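Local coordinates for protein putative trimethylamine methyltransferase (Rhizobium meliloti, PDB 4YYC) that probably transfers methyl groups, perhaps from a methylated amine such as trimethylamine, though its own substrate is not established, at residues A[77-82]-A[95-100]; A[85-90]-A[104-109]; A[117-122]-A[207-212]; A[159-164]-A[182-187]; A[219-224]-A[261-266]. One frame throughout, in Å; residues are numbered along the deposited sequence. Where two conformers were deposited one is given.

Contact 1 (A[77-82]-A[95-100])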
# COMPACT_ATOMS: atom_id res chain seq x y z
N PHE A 77 1.15 11.63 -35.75
CA PHE A 77 2.13 12.63 -35.40
C PHE A 77 1.59 13.87 -36.06
O PHE A 77 1.71 14.03 -37.27
CB PHE A 77 3.53 12.22 -35.90
CG PHE A 77 4.21 11.23 -35.00
CD1 PHE A 77 3.77 9.91 -34.91
CD2 PHE A 77 5.27 11.62 -34.18
CE1 PHE A 77 4.37 9.03 -34.01
CE2 PHE A 77 5.87 10.75 -33.30
CZ PHE A 77 5.41 9.46 -33.20
N ARG A 78 0.94 14.73 -35.28
CA ARG A 78 0.15 15.82 -35.87
C ARG A 78 0.86 17.16 -35.94
O ARG A 78 1.58 17.52 -35.04
CB ARG A 78 -1.14 15.99 -35.11
CG ARG A 78 -2.01 14.78 -35.25
CD ARG A 78 -3.36 14.96 -34.58
NE ARG A 78 -4.27 13.86 -34.90
CZ ARG A 78 -5.48 13.72 -34.34
NH1 ARG A 78 -5.89 14.58 -33.42
NH2 ARG A 78 -6.26 12.69 -34.67
N ASP A 79 0.63 17.87 -37.04
CA ASP A 79 1.08 19.23 -37.24
C ASP A 79 2.59 19.36 -37.12
O ASP A 79 3.08 20.39 -36.66
CB ASP A 79 0.32 20.19 -36.28
CG ASP A 79 -1.19 20.08 -36.43
OD1 ASP A 79 -1.66 20.30 -37.53
OD2 ASP A 79 -1.89 19.70 -35.47
N ASP A 80 3.33 18.33 -37.59
CA ASP A 80 4.80 18.27 -37.53
C ASP A 80 5.36 17.54 -38.74
O ASP A 80 5.58 16.33 -38.76
CB ASP A 80 5.31 17.63 -36.24
CG ASP A 80 6.80 17.89 -36.01
OD1 ASP A 80 7.56 18.05 -36.99
OD2 ASP A 80 7.20 17.98 -34.84
N ALA A 81 5.56 18.32 -39.80
CA ALA A 81 6.01 17.77 -41.06
C ALA A 81 7.40 17.15 -40.95
O ALA A 81 7.68 16.16 -41.57
CB ALA A 81 6.03 18.84 -42.14
N GLU A 82 8.26 17.75 -40.15
CA GLU A 82 9.59 17.20 -39.93
C GLU A 82 9.50 15.77 -39.33
O GLU A 82 10.24 14.86 -39.72
CB GLU A 82 10.38 18.12 -39.01
CG GLU A 82 11.77 17.61 -38.69
CD GLU A 82 12.51 18.44 -37.64
OE1 GLU A 82 11.92 19.39 -37.08
OE2 GLU A 82 13.71 18.13 -37.41
N ARG A 95 0.71 7.84 -43.81
CA ARG A 95 -0.56 8.03 -44.52
C ARG A 95 -1.24 9.25 -43.91
O ARG A 95 -1.81 9.17 -42.82
CB ARG A 95 -1.43 6.78 -44.38
CG ARG A 95 -0.77 5.51 -44.87
CD ARG A 95 -1.72 4.32 -44.79
NE ARG A 95 -0.95 3.07 -44.73
CZ ARG A 95 -1.34 1.94 -44.14
NH1 ARG A 95 -2.54 1.80 -43.55
NH2 ARG A 95 -0.49 0.91 -44.12
N GLY A 96 -1.14 10.39 -44.60
CA GLY A 96 -1.53 11.66 -43.97
C GLY A 96 -0.64 11.95 -42.77
O GLY A 96 0.58 12.03 -42.91
N GLN A 97 -1.24 12.07 -41.59
CA GLN A 97 -0.51 12.27 -40.35
C GLN A 97 -0.41 11.00 -39.56
O GLN A 97 0.10 11.03 -38.44
CB GLN A 97 -1.17 13.36 -39.53
CG GLN A 97 -1.23 14.66 -40.30
CD GLN A 97 -1.56 15.81 -39.40
OE1 GLN A 97 -0.75 16.72 -39.23
NE2 GLN A 97 -2.73 15.77 -38.77
N ARG A 98 -0.86 9.86 -40.12
CA ARG A 98 -0.81 8.58 -39.39
C ARG A 98 0.45 7.84 -39.79
O ARG A 98 0.69 7.61 -40.98
CB ARG A 98 -2.02 7.73 -39.76
CG ARG A 98 -2.20 6.47 -38.92
CD ARG A 98 -2.67 6.77 -37.52
NE ARG A 98 -4.01 7.33 -37.55
CZ ARG A 98 -5.14 6.65 -37.71
NH1 ARG A 98 -5.16 5.30 -37.84
NH2 ARG A 98 -6.29 7.34 -37.74
N VAL A 99 1.25 7.46 -38.80
CA VAL A 99 2.44 6.67 -39.04
C VAL A 99 2.18 5.20 -38.73
O VAL A 99 1.82 4.88 -37.61
CB VAL A 99 3.61 7.18 -38.20
CG1 VAL A 99 4.86 6.41 -38.58
CG2 VAL A 99 3.82 8.67 -38.43
N HIS A 100 2.33 4.33 -39.75
CA HIS A 100 2.20 2.89 -39.59
C HIS A 100 3.60 2.28 -39.53
O HIS A 100 4.45 2.53 -40.39
CB HIS A 100 1.39 2.29 -40.75
CG HIS A 100 -0.03 2.78 -40.80
ND1 HIS A 100 -1.08 2.04 -40.29
CD2 HIS A 100 -0.56 3.93 -41.26
CE1 HIS A 100 -2.20 2.72 -40.45
NE2 HIS A 100 -1.92 3.86 -41.05
O HOH W 1 2.43 15.89 -38.91
O HOH W 2 -3.76 17.88 -37.31
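Phe77 and Gln97 meet through their backbones, Phe77 N donating to Gln97 O at 2.9 Å in a nearly straight bond. On the inner side of this bond the packing is close: Phe77 CD1 lies 3.7 Å from Val99 CG2, and the ring, hemmed in also by Trp87 and by Phe252, belongs to a buried apolar layer where a large flat residue and a compact branched one fit together. Gln97 stands at the tip of a beta hairpin, in the type II' turn from Arg95 to Arg98 that joins strands 93-95 and 98-100; Gly96, with its positive phi, suits the sharp bend, and strand 98-100 runs antiparallel to strand 75-77. From the turn the glutamine chain, extended beyond CG (chi2 -166°), reaches along the loop before helix 81-90. There Asp79 N donates to Gln97 OE1 at 2.8 Å, with an N-H...O angle of 175°, although it sits 36° out of the carbonyl plane. Beside this loop a water gives a hydrogen to Phe77 O at 2.6 Å, accepts one from Asp80 N at 2.9 Å and reaches Gln97 OE1 only weakly. Arg78 CG rests 3.7 Å from Gln97 NE2, while its guanidinium turns to Glu76. Toward solvent, direct contact gives way to a second water, which accepts from Gln97 NE2 at 2.8 Å and links only weakly to the exposed carboxylate of Asp79.

Contact 2 (A[85-90]-A[104-109])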
# COMPACT_ATOMS: atom_id res chain seq x y z
N ASP A 85 8.63 13.31 -42.00
CA ASP A 85 9.78 13.04 -42.84
C ASP A 85 10.77 12.13 -42.15
O ASP A 85 11.33 11.25 -42.80
CB ASP A 85 10.50 14.30 -43.28
CG ASP A 85 9.74 15.08 -44.31
OD1 ASP A 85 8.68 14.64 -44.81
OD2 ASP A 85 10.23 16.18 -44.70
N LEU A 86 10.96 12.31 -40.85
CA LEU A 86 11.88 11.43 -40.11
C LEU A 86 11.41 9.99 -40.12
O LEU A 86 12.19 9.06 -40.29
CB LEU A 86 12.10 11.95 -38.70
CG LEU A 86 12.95 13.19 -38.60
CD1 LEU A 86 12.79 13.88 -37.26
CD2 LEU A 86 14.41 12.85 -38.86
N TRP A 87 10.10 9.80 -39.96
CA TRP A 87 9.50 8.47 -39.93
C TRP A 87 9.58 7.80 -41.30
O TRP A 87 9.91 6.62 -41.39
CB TRP A 87 8.06 8.49 -39.37
CG TRP A 87 8.04 8.48 -37.87
CD1 TRP A 87 7.55 9.44 -37.03
CD2 TRP A 87 8.61 7.47 -37.03
NE1 TRP A 87 7.73 9.06 -35.73
CE2 TRP A 87 8.41 7.87 -35.69
CE3 TRP A 87 9.28 6.26 -37.28
CZ2 TRP A 87 8.84 7.08 -34.62
CZ3 TRP A 87 9.71 5.49 -36.21
CH2 TRP A 87 9.49 5.93 -34.90
N LYS A 88 9.31 8.56 -42.37
CA LYS A 88 9.38 7.99 -43.70
C LYS A 88 10.80 7.53 -43.97
O LYS A 88 11.02 6.45 -44.50
CB LYS A 88 8.93 8.95 -44.79
CG LYS A 88 9.01 8.30 -46.16
N ALA A 89 11.77 8.35 -43.58
CA ALA A 89 13.19 8.02 -43.80
C ALA A 89 13.63 6.80 -43.03
O ALA A 89 14.50 6.07 -43.51
CB ALA A 89 14.07 9.20 -43.43
N ALA A 90 13.07 6.60 -41.84
CA ALA A 90 13.36 5.45 -41.00
C ALA A 90 12.68 4.17 -41.51
O ALA A 90 12.96 3.10 -40.97
CB ALA A 90 12.97 5.70 -39.56
N GLY A 104 8.67 -4.38 -35.17
CA GLY A 104 9.98 -4.34 -34.58
C GLY A 104 10.74 -3.04 -34.78
O GLY A 104 11.76 -2.85 -34.15
N LEU A 105 10.28 -2.16 -35.67
CA LEU A 105 11.07 -0.98 -36.01
C LEU A 105 11.36 -0.12 -34.80
O LEU A 105 12.50 0.28 -34.56
CB LEU A 105 10.37 -0.13 -37.10
CG LEU A 105 11.07 1.17 -37.53
CD1 LEU A 105 12.48 0.90 -37.98
CD2 LEU A 105 10.27 1.95 -38.57
N CYS A 106 10.32 0.20 -34.06
CA CYS A 106 10.49 1.06 -32.87
C CYS A 106 11.42 0.44 -31.85
O CYS A 106 12.33 1.07 -31.35
CB CYS A 106 9.15 1.40 -32.23
SG CYS A 106 8.09 2.44 -33.26
N ARG A 107 11.24 -0.85 -31.60
CA ARG A 107 12.10 -1.53 -30.66
C ARG A 107 13.57 -1.52 -31.11
O ARG A 107 14.48 -1.31 -30.31
CB ARG A 107 11.51 -2.94 -30.41
CG ARG A 107 11.98 -3.63 -29.20
CD ARG A 107 11.18 -4.92 -28.98
NE ARG A 107 9.79 -4.73 -28.50
CZ ARG A 107 9.42 -4.63 -27.22
NH1 ARG A 107 10.31 -4.68 -26.24
NH2 ARG A 107 8.13 -4.51 -26.92
N GLU A 108 13.82 -1.75 -32.41
CA GLU A 108 15.18 -1.66 -32.95
C GLU A 108 15.78 -0.28 -32.82
O GLU A 108 16.93 -0.13 -32.42
CB GLU A 108 15.20 -2.10 -34.42
CG GLU A 108 16.59 -2.27 -35.05
CD GLU A 108 17.39 -3.47 -34.52
OE1 GLU A 108 16.85 -4.31 -33.73
OE2 GLU A 108 18.59 -3.61 -34.90
N LEU A 109 14.99 0.75 -33.14
CA LEU A 109 15.47 2.13 -33.01
C LEU A 109 15.83 2.45 -31.58
O LEU A 109 16.72 3.23 -31.32
CB LEU A 109 14.42 3.10 -33.51
CG LEU A 109 14.22 3.15 -35.04
CD1 LEU A 109 12.93 3.87 -35.42
CD2 LEU A 109 15.44 3.74 -35.73
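Two helices of the peripheral alpha/beta region, 81-90 and 105-109, come together at Trp87, whose indole reaches across to Leu105, Cys106 and Leu109. The short segments lie at 95° to one another, and their axes stay 12.6 Å apart, so long side chains must span the distance; a tryptophan does so in one piece. Its six-membered ring does the touching. Leu109 CD1 comes closest, 3.7 Å from Trp87 CZ3, while Leu105 CD2 meets the ring at its edge, near the plane, 4.3 Å from the same carbon. Cys106 SG stands 4.1 Å from Trp87 CH2 in an oblique sulfur-aromatic contact, 55° off the ring normal. A chi1 near 178° carries the Leu105 fork toward helix 81-90, where its CD1 lies 3.7 Å from Ala90 O; the small Ala90 leaves it room. Elsewhere the indole meets Phe101 edge-to-face, and Ala302 and Leu306 of helix 286-307 form another of its walls. No hydrogen bond joins the two segments, so the contact rests on the close fit of apolar carbons and one polarisable sulfur around the indole.

Contact 3 (A[117-122]-A[207-212])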
# COMPACT_ATOMS: atom_id res chain seq x y z
N PHE A 117 20.99 6.38 -16.87
CA PHE A 117 21.81 7.56 -17.04
C PHE A 117 21.75 8.41 -15.80
O PHE A 117 20.83 8.24 -14.99
CB PHE A 117 21.40 8.35 -18.31
CG PHE A 117 19.99 8.91 -18.26
CD1 PHE A 117 18.92 8.16 -18.68
CD2 PHE A 117 19.75 10.18 -17.76
CE1 PHE A 117 17.63 8.66 -18.59
CE2 PHE A 117 18.47 10.66 -17.67
CZ PHE A 117 17.41 9.90 -18.08
N THR A 118 22.69 9.35 -15.67
CA THR A 118 22.69 10.27 -14.55
C THR A 118 21.92 11.54 -14.88
O THR A 118 22.11 12.15 -15.95
CB THR A 118 24.14 10.65 -14.18
OG1 THR A 118 24.88 9.45 -13.91
CG2 THR A 118 24.16 11.56 -12.98
N TRP A 119 21.03 11.94 -13.97
CA TRP A 119 20.39 13.24 -13.96
C TRP A 119 21.24 14.12 -13.07
O TRP A 119 21.29 13.96 -11.87
CB TRP A 119 18.98 13.12 -13.41
CG TRP A 119 18.12 14.30 -13.50
CD1 TRP A 119 18.37 15.54 -14.07
CD2 TRP A 119 16.80 14.35 -13.00
NE1 TRP A 119 17.25 16.34 -13.94
CE2 TRP A 119 16.27 15.62 -13.30
CE3 TRP A 119 15.99 13.43 -12.33
CZ2 TRP A 119 14.97 15.98 -12.95
CZ3 TRP A 119 14.72 13.79 -11.99
CH2 TRP A 119 14.22 15.04 -12.30
N HIS A 120 22.01 15.01 -13.71
CA HIS A 120 22.98 15.81 -12.99
C HIS A 120 22.30 16.98 -12.29
O HIS A 120 21.41 17.61 -12.86
CB HIS A 120 24.07 16.31 -13.92
CG HIS A 120 24.92 15.20 -14.46
ND1 HIS A 120 26.15 14.88 -13.92
CD2 HIS A 120 24.69 14.29 -15.42
CE1 HIS A 120 26.65 13.83 -14.55
NE2 HIS A 120 25.77 13.44 -15.46
N ALA A 121 22.77 17.27 -11.10
CA ALA A 121 22.29 18.42 -10.31
C ALA A 121 23.40 19.43 -10.22
O ALA A 121 24.58 19.11 -10.29
CB ALA A 121 21.91 17.94 -8.91
N ARG A 122 23.03 20.68 -9.98
CA ARG A 122 24.05 21.72 -9.91
C ARG A 122 24.97 21.53 -8.70
O ARG A 122 26.10 21.93 -8.75
CB ARG A 122 23.42 23.10 -9.92
CG ARG A 122 22.65 23.48 -8.66
CD ARG A 122 22.02 24.84 -8.84
NE ARG A 122 21.46 25.47 -7.65
CZ ARG A 122 22.14 26.11 -6.72
NH1 ARG A 122 23.46 26.20 -6.78
NH2 ARG A 122 21.51 26.70 -5.71
N PRO A 207 18.15 18.06 -8.72
CA PRO A 207 17.92 18.06 -10.17
C PRO A 207 16.49 18.48 -10.52
O PRO A 207 15.56 18.14 -9.82
CB PRO A 207 18.16 16.63 -10.59
CG PRO A 207 18.46 15.88 -9.39
CD PRO A 207 18.53 16.75 -8.19
N PHE A 208 16.34 19.22 -11.60
CA PHE A 208 15.07 19.85 -11.95
C PHE A 208 14.64 19.50 -13.36
O PHE A 208 15.43 18.95 -14.16
CB PHE A 208 15.14 21.35 -11.68
CG PHE A 208 16.10 22.09 -12.57
CD1 PHE A 208 15.72 22.50 -13.83
CD2 PHE A 208 17.41 22.37 -12.16
CE1 PHE A 208 16.59 23.21 -14.65
CE2 PHE A 208 18.29 23.04 -12.98
CZ PHE A 208 17.88 23.47 -14.24
N MSE A 209 13.42 19.87 -13.68
CA MSE A 209 12.78 19.57 -14.96
C MSE A 209 12.61 20.83 -15.75
O MSE A 209 12.54 21.94 -15.22
CB MSE A 209 11.39 18.95 -14.71
CG MSE A 209 11.46 17.63 -13.96
SE MSE A 209 9.66 16.98 -13.54
CE MSE A 209 9.22 16.28 -15.30
N GLY A 210 12.50 20.68 -17.06
CA GLY A 210 12.41 21.80 -17.97
C GLY A 210 11.03 22.16 -18.42
O GLY A 210 10.05 21.48 -18.14
N SER A 211 10.94 23.29 -19.13
CA SER A 211 9.64 23.75 -19.63
C SER A 211 9.32 23.01 -20.92
O SER A 211 10.23 22.80 -21.76
CB SER A 211 9.67 25.24 -19.92
OG SER A 211 8.42 25.67 -20.48
N VAL A 212 8.05 22.65 -21.09
CA VAL A 212 7.59 21.94 -22.28
C VAL A 212 6.41 22.59 -22.95
O VAL A 212 5.86 22.05 -23.89
CB VAL A 212 7.32 20.44 -22.00
CG1 VAL A 212 8.62 19.73 -21.64
CG2 VAL A 212 6.28 20.26 -20.95
O HOH W 3 19.41 19.66 -12.66
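Trp119, the last residue of strand 116-119, lays one face of its indole against Pro207. Pro207 CB sits 3.4 Å from the centroid of the five-membered ring and only 7° off its normal, a CH-pi contact for which proline is well suited, since its ring is rigid and its C-H bonds are somewhat polarised. The indole reaches there because CG is anti to the backbone N (chi1 -172°), carrying the ring over to segment 207-212. At the ring's edge, near its plane, Trp119 NE1 makes a weak hydrogen bond to Phe208 O, 3.2 Å long and bent to 134°; a second weak one goes to Val239 O. Segment 207-212 carries strand 208-209, which pairs in parallel with strand 240-245 in the central sheet of the alpha/beta barrel expected of this family. Beyond the pyrrole, Trp119 CZ2 touches CG of Met209, a selenomethionine, at 4.0 Å; the Met209 side chain lies about 8 Å from a bound unidentified ligand. A leucine in place of Trp119 would probably leave Pro207 without its flat cover and Phe208 O without this donor. His120 follows, with its CB directed away, and its O takes a hydrogen bond from a water at 2.9 Å; that water accepts a longer one from Phe208 N. Ala121 CB packs 3.7 Å from Pro207 CD, where a small methyl fits closely beside the proline ring.

Contact 4 (A[159-164]-A[182-187])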
# COMPACT_ATOMS: atom_id res chain seq x y z
N GLU A 159 4.93 32.89 -5.66
CA GLU A 159 5.28 32.70 -4.26
C GLU A 159 5.00 31.24 -3.83
O GLU A 159 5.85 30.60 -3.18
CB GLU A 159 4.55 33.69 -3.35
CG GLU A 159 4.99 33.54 -1.93
CD GLU A 159 4.45 34.63 -1.03
OE1 GLU A 159 3.94 35.70 -1.50
OE2 GLU A 159 4.49 34.38 0.19
N ASP A 160 3.84 30.69 -4.23
CA ASP A 160 3.59 29.29 -3.93
C ASP A 160 4.59 28.37 -4.62
O ASP A 160 5.07 27.38 -4.04
CB ASP A 160 2.19 28.85 -4.39
CG ASP A 160 1.10 29.58 -3.72
OD1 ASP A 160 1.06 29.58 -2.46
OD2 ASP A 160 0.25 30.14 -4.45
N PHE A 161 4.88 28.67 -5.89
CA PHE A 161 5.87 27.86 -6.64
C PHE A 161 7.18 27.80 -5.85
O PHE A 161 7.75 26.75 -5.57
CB PHE A 161 6.10 28.51 -8.00
CG PHE A 161 6.85 27.65 -8.98
CD1 PHE A 161 8.25 27.52 -8.94
CD2 PHE A 161 6.16 26.91 -9.92
CE1 PHE A 161 8.90 26.69 -9.83
CE2 PHE A 161 6.82 26.09 -10.80
CZ PHE A 161 8.21 25.98 -10.75
N ARG A 162 7.64 28.97 -5.43
CA ARG A 162 8.87 29.03 -4.64
C ARG A 162 8.75 28.25 -3.34
O ARG A 162 9.68 27.52 -2.97
CB ARG A 162 9.26 30.47 -4.38
CG ARG A 162 9.78 31.13 -5.63
CD ARG A 162 9.93 32.60 -5.41
NE ARG A 162 10.52 33.24 -6.56
CZ ARG A 162 10.83 34.54 -6.58
NH1 ARG A 162 10.59 35.35 -5.53
NH2 ARG A 162 11.41 35.02 -7.67
N ASN A 163 7.62 28.37 -2.65
CA ASN A 163 7.43 27.61 -1.42
C ASN A 163 7.55 26.09 -1.67
O ASN A 163 8.13 25.39 -0.84
CB ASN A 163 6.12 27.94 -0.75
CG ASN A 163 6.12 29.29 -0.08
OD1 ASN A 163 7.18 29.84 0.22
ND2 ASN A 163 4.94 29.83 0.18
N PHE A 164 6.96 25.59 -2.74
CA PHE A 164 7.05 24.17 -3.06
C PHE A 164 8.47 23.77 -3.41
O PHE A 164 8.89 22.69 -3.01
CB PHE A 164 6.06 23.72 -4.11
CG PHE A 164 4.63 23.57 -3.58
CD1 PHE A 164 4.28 22.49 -2.78
CD2 PHE A 164 3.62 24.48 -3.93
CE1 PHE A 164 2.99 22.35 -2.29
CE2 PHE A 164 2.31 24.36 -3.41
CZ PHE A 164 2.03 23.31 -2.57
N CYS A 182 3.54 24.04 -9.34
CA CYS A 182 2.20 24.58 -9.57
C CYS A 182 2.31 25.53 -10.75
O CYS A 182 3.41 25.81 -11.19
CB CYS A 182 1.64 25.24 -8.33
SG CYS A 182 2.64 26.60 -7.65
N GLU A 183 1.20 25.99 -11.26
CA GLU A 183 1.18 26.91 -12.38
C GLU A 183 1.01 28.33 -11.84
O GLU A 183 -0.07 28.67 -11.35
CB GLU A 183 -0.01 26.53 -13.27
CG GLU A 183 -0.10 27.28 -14.59
CD GLU A 183 0.99 26.88 -15.56
OE1 GLU A 183 1.32 25.68 -15.65
OE2 GLU A 183 1.48 27.77 -16.30
N PRO A 184 2.04 29.18 -11.91
CA PRO A 184 1.91 30.54 -11.30
C PRO A 184 1.07 31.50 -12.11
O PRO A 184 1.45 31.85 -13.25
CB PRO A 184 3.35 31.05 -11.20
CG PRO A 184 4.08 30.27 -12.21
CD PRO A 184 3.42 28.93 -12.40
N VAL A 185 -0.06 31.92 -11.56
CA VAL A 185 -1.01 32.71 -12.33
C VAL A 185 -0.56 34.15 -12.50
O VAL A 185 -1.08 34.88 -13.38
CB VAL A 185 -2.38 32.66 -11.63
CG1 VAL A 185 -2.42 33.60 -10.46
CG2 VAL A 185 -3.50 32.96 -12.60
N ASP A 186 0.35 34.60 -11.65
CA ASP A 186 0.67 36.02 -11.53
C ASP A 186 1.91 36.46 -12.33
O ASP A 186 2.42 37.59 -12.16
CB ASP A 186 0.73 36.47 -10.07
CG ASP A 186 1.73 35.71 -9.22
OD1 ASP A 186 2.18 34.60 -9.60
OD2 ASP A 186 1.98 36.27 -8.13
N ILE A 187 2.34 35.61 -13.26
CA ILE A 187 3.32 35.96 -14.26
C ILE A 187 2.70 35.60 -15.61
O ILE A 187 2.07 34.54 -15.78
CB ILE A 187 4.68 35.24 -14.04
CG1 ILE A 187 5.20 35.57 -12.63
CG2 ILE A 187 5.67 35.69 -15.07
CD1 ILE A 187 6.44 34.79 -12.25
O HOH W 4 3.44 35.61 -5.86
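Asp186 OD2 accepts a hydrogen bond of 2.8 Å from a water that in turn accepts one of 3.1 Å from Glu159 N, while its OD1 takes a hydrogen bond from Ile158 N, so the acid ties the turn of Pro184 to Ile187 to the first turn of helix 158-170. Deeper in, Phe161 meets Cys182. A chi1 of -167° swings the Phe161 ring edge up to Cys182 O, in plane, with CD2 3.2 Å away. That oxygen is buried and has no hydrogen-bond partner; a C-H edge, faintly positive, is set against it in place of a donor. The small Cys182 SG lies 3.5 Å from Phe161 N, against the helix backbone, and stands obliquely to the Phe161 ring, 5.4 Å from its centroid. With alanine in place of Phe161 the ring edge is gone, which would probably leave the buried Cys182 O without this weak partner and open a gap beside Pro184. Asp160 sends its carboxylate to Tyr404 and Arg154. Helix 192-202 flanks Phe161, whereas strands 145-147 and 401-403 pack against Phe164.

Contact 5 (A[219-224]-A[261-266])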
# COMPACT_ATOMS: atom_id res chain seq x y z
N GLU A 219 13.88 25.77 -25.54
CA GLU A 219 15.16 26.38 -25.91
C GLU A 219 15.67 27.29 -24.80
O GLU A 219 16.86 27.26 -24.45
CB GLU A 219 15.01 27.13 -27.25
CG GLU A 219 14.84 26.18 -28.42
CD GLU A 219 14.46 26.86 -29.71
OE1 GLU A 219 14.09 28.04 -29.67
OE2 GLU A 219 14.55 26.20 -30.76
N ASP A 220 14.77 28.07 -24.21
CA ASP A 220 15.16 28.91 -23.08
C ASP A 220 15.68 28.09 -21.89
O ASP A 220 16.65 28.49 -21.23
CB ASP A 220 14.01 29.79 -22.59
CG ASP A 220 13.65 30.92 -23.55
OD1 ASP A 220 14.43 31.31 -24.45
OD2 ASP A 220 12.54 31.50 -23.38
N THR A 221 15.05 26.94 -21.61
CA THR A 221 15.50 26.09 -20.53
C THR A 221 16.92 25.62 -20.79
O THR A 221 17.76 25.66 -19.90
CB THR A 221 14.57 24.87 -20.36
OG1 THR A 221 13.22 25.31 -20.07
CG2 THR A 221 15.04 23.93 -19.25
N VAL A 222 17.18 25.18 -22.01
CA VAL A 222 18.53 24.73 -22.39
C VAL A 222 19.52 25.88 -22.22
O VAL A 222 20.62 25.68 -21.73
CB VAL A 222 18.55 24.10 -23.81
CG1 VAL A 222 19.98 23.82 -24.27
CG2 VAL A 222 17.73 22.83 -23.83
N ALA A 223 19.16 27.07 -22.65
CA ALA A 223 20.06 28.21 -22.53
C ALA A 223 20.39 28.53 -21.07
O ALA A 223 21.56 28.82 -20.74
CB ALA A 223 19.47 29.43 -23.26
N MSE A 224 19.39 28.47 -20.20
CA MSE A 224 19.59 28.68 -18.79
C MSE A 224 20.47 27.60 -18.23
O MSE A 224 21.33 27.89 -17.42
CB MSE A 224 18.25 28.73 -18.10
CG MSE A 224 17.62 30.08 -18.43
SE MSE A 224 15.82 30.28 -17.67
CE MSE A 224 16.47 30.62 -15.88
N LYS A 261 11.81 17.46 -29.61
CA LYS A 261 12.89 17.71 -30.58
C LYS A 261 14.01 18.59 -29.96
O LYS A 261 15.22 18.31 -30.15
CB LYS A 261 12.36 18.32 -31.88
CG LYS A 261 11.49 17.35 -32.64
CD LYS A 261 11.01 17.80 -34.01
CE LYS A 261 10.14 19.02 -33.99
NZ LYS A 261 9.71 19.33 -35.39
N VAL A 262 13.63 19.62 -29.21
CA VAL A 262 14.65 20.46 -28.59
C VAL A 262 15.48 19.67 -27.59
O VAL A 262 16.70 19.66 -27.65
CB VAL A 262 14.02 21.68 -27.88
CG1 VAL A 262 15.05 22.46 -27.05
CG2 VAL A 262 13.27 22.57 -28.87
N TYR A 263 14.81 19.03 -26.64
CA TYR A 263 15.54 18.33 -25.61
C TYR A 263 16.38 17.17 -26.13
O TYR A 263 17.56 17.05 -25.74
CB TYR A 263 14.58 17.88 -24.52
CG TYR A 263 14.07 19.07 -23.70
CD1 TYR A 263 14.98 19.91 -23.09
CD2 TYR A 263 12.72 19.36 -23.56
CE1 TYR A 263 14.56 20.98 -22.31
CE2 TYR A 263 12.31 20.45 -22.80
CZ TYR A 263 13.24 21.23 -22.19
OH TYR A 263 12.80 22.30 -21.43
N ALA A 264 15.84 16.38 -27.06
CA ALA A 264 16.63 15.29 -27.64
C ALA A 264 17.85 15.80 -28.40
O ALA A 264 18.87 15.15 -28.37
CB ALA A 264 15.77 14.39 -28.50
N ARG A 265 17.79 16.97 -29.03
CA ARG A 265 18.98 17.50 -29.68
C ARG A 265 20.05 17.97 -28.74
O ARG A 265 21.22 18.07 -29.15
CB ARG A 265 18.59 18.63 -30.61
CG ARG A 265 17.96 18.16 -31.90
CD ARG A 265 18.07 19.23 -32.96
NE ARG A 265 17.56 18.75 -34.23
CZ ARG A 265 16.32 18.94 -34.69
NH1 ARG A 265 15.41 19.61 -34.00
NH2 ARG A 265 16.01 18.44 -35.89
N HIS A 266 19.69 18.27 -27.49
CA HIS A 266 20.65 18.72 -26.49
C HIS A 266 20.93 17.70 -25.37
O HIS A 266 21.40 18.09 -24.32
CB HIS A 266 20.12 20.03 -25.90
CG HIS A 266 20.05 21.12 -26.91
ND1 HIS A 266 21.17 21.73 -27.41
CD2 HIS A 266 18.99 21.66 -27.55
CE1 HIS A 266 20.81 22.60 -28.34
NE2 HIS A 266 19.49 22.62 -28.41
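Val222 lies against His266 and Tyr263 where two neighbouring helices, 215-229 and 254-265, of what is probably an alpha/beta barrel run side by side, their short segments 28° from parallel and 10.0 Å apart. Each branch of the valine faces chiefly one ring. CG1 sits over one face of the imidazole, 3.9 Å from its centroid and 16° off the normal, a CH-pi contact; Arg265 CB backs the other face, and Glu235 holds His266 ND1. CG2 meets the Tyr263 ring obliquely, 4.0 Å from CE1, the two side chains sliding past each other in opposite directions. Beta-branched Val222 suits this wedge, being compact yet forked. Val262 adds its CG1 to the same patch, 4.2 Å from Val222 CG2. The tyrosine reaches farther across, at about a right angle to Thr221, and its hydroxyl is bonded to Ser211 O. Thr221 CG2 lies at the edge of the Tyr263 ring, near its plane, and Tyr263 OH is 3.3 Å from Thr221 CB.

Overall arrangement
Along the chain the contacts open in numerical order. Contacts 1 and 2 interlock, their segments alternating and sharing helix 81-90; their centres are 13 Å apart, and Phe77 and Val99 pack on Trp87. Contact 5 links this outlying region to the probable barrel, since Lys261 and Arg265 form salt bridges with Glu82. Contacts 3 and 5, with centres 12 Å apart, touch through Ser211, bonded by Tyr263 and Thr221, so strand 208-209 and helix 215-229 are fastened to helix 254-265. Contact 4 falls between the two segments of contact 3 in sequence, about 7 Å from it at the nearest atoms, and lies farthest from contact 2, about 40 Å between centres.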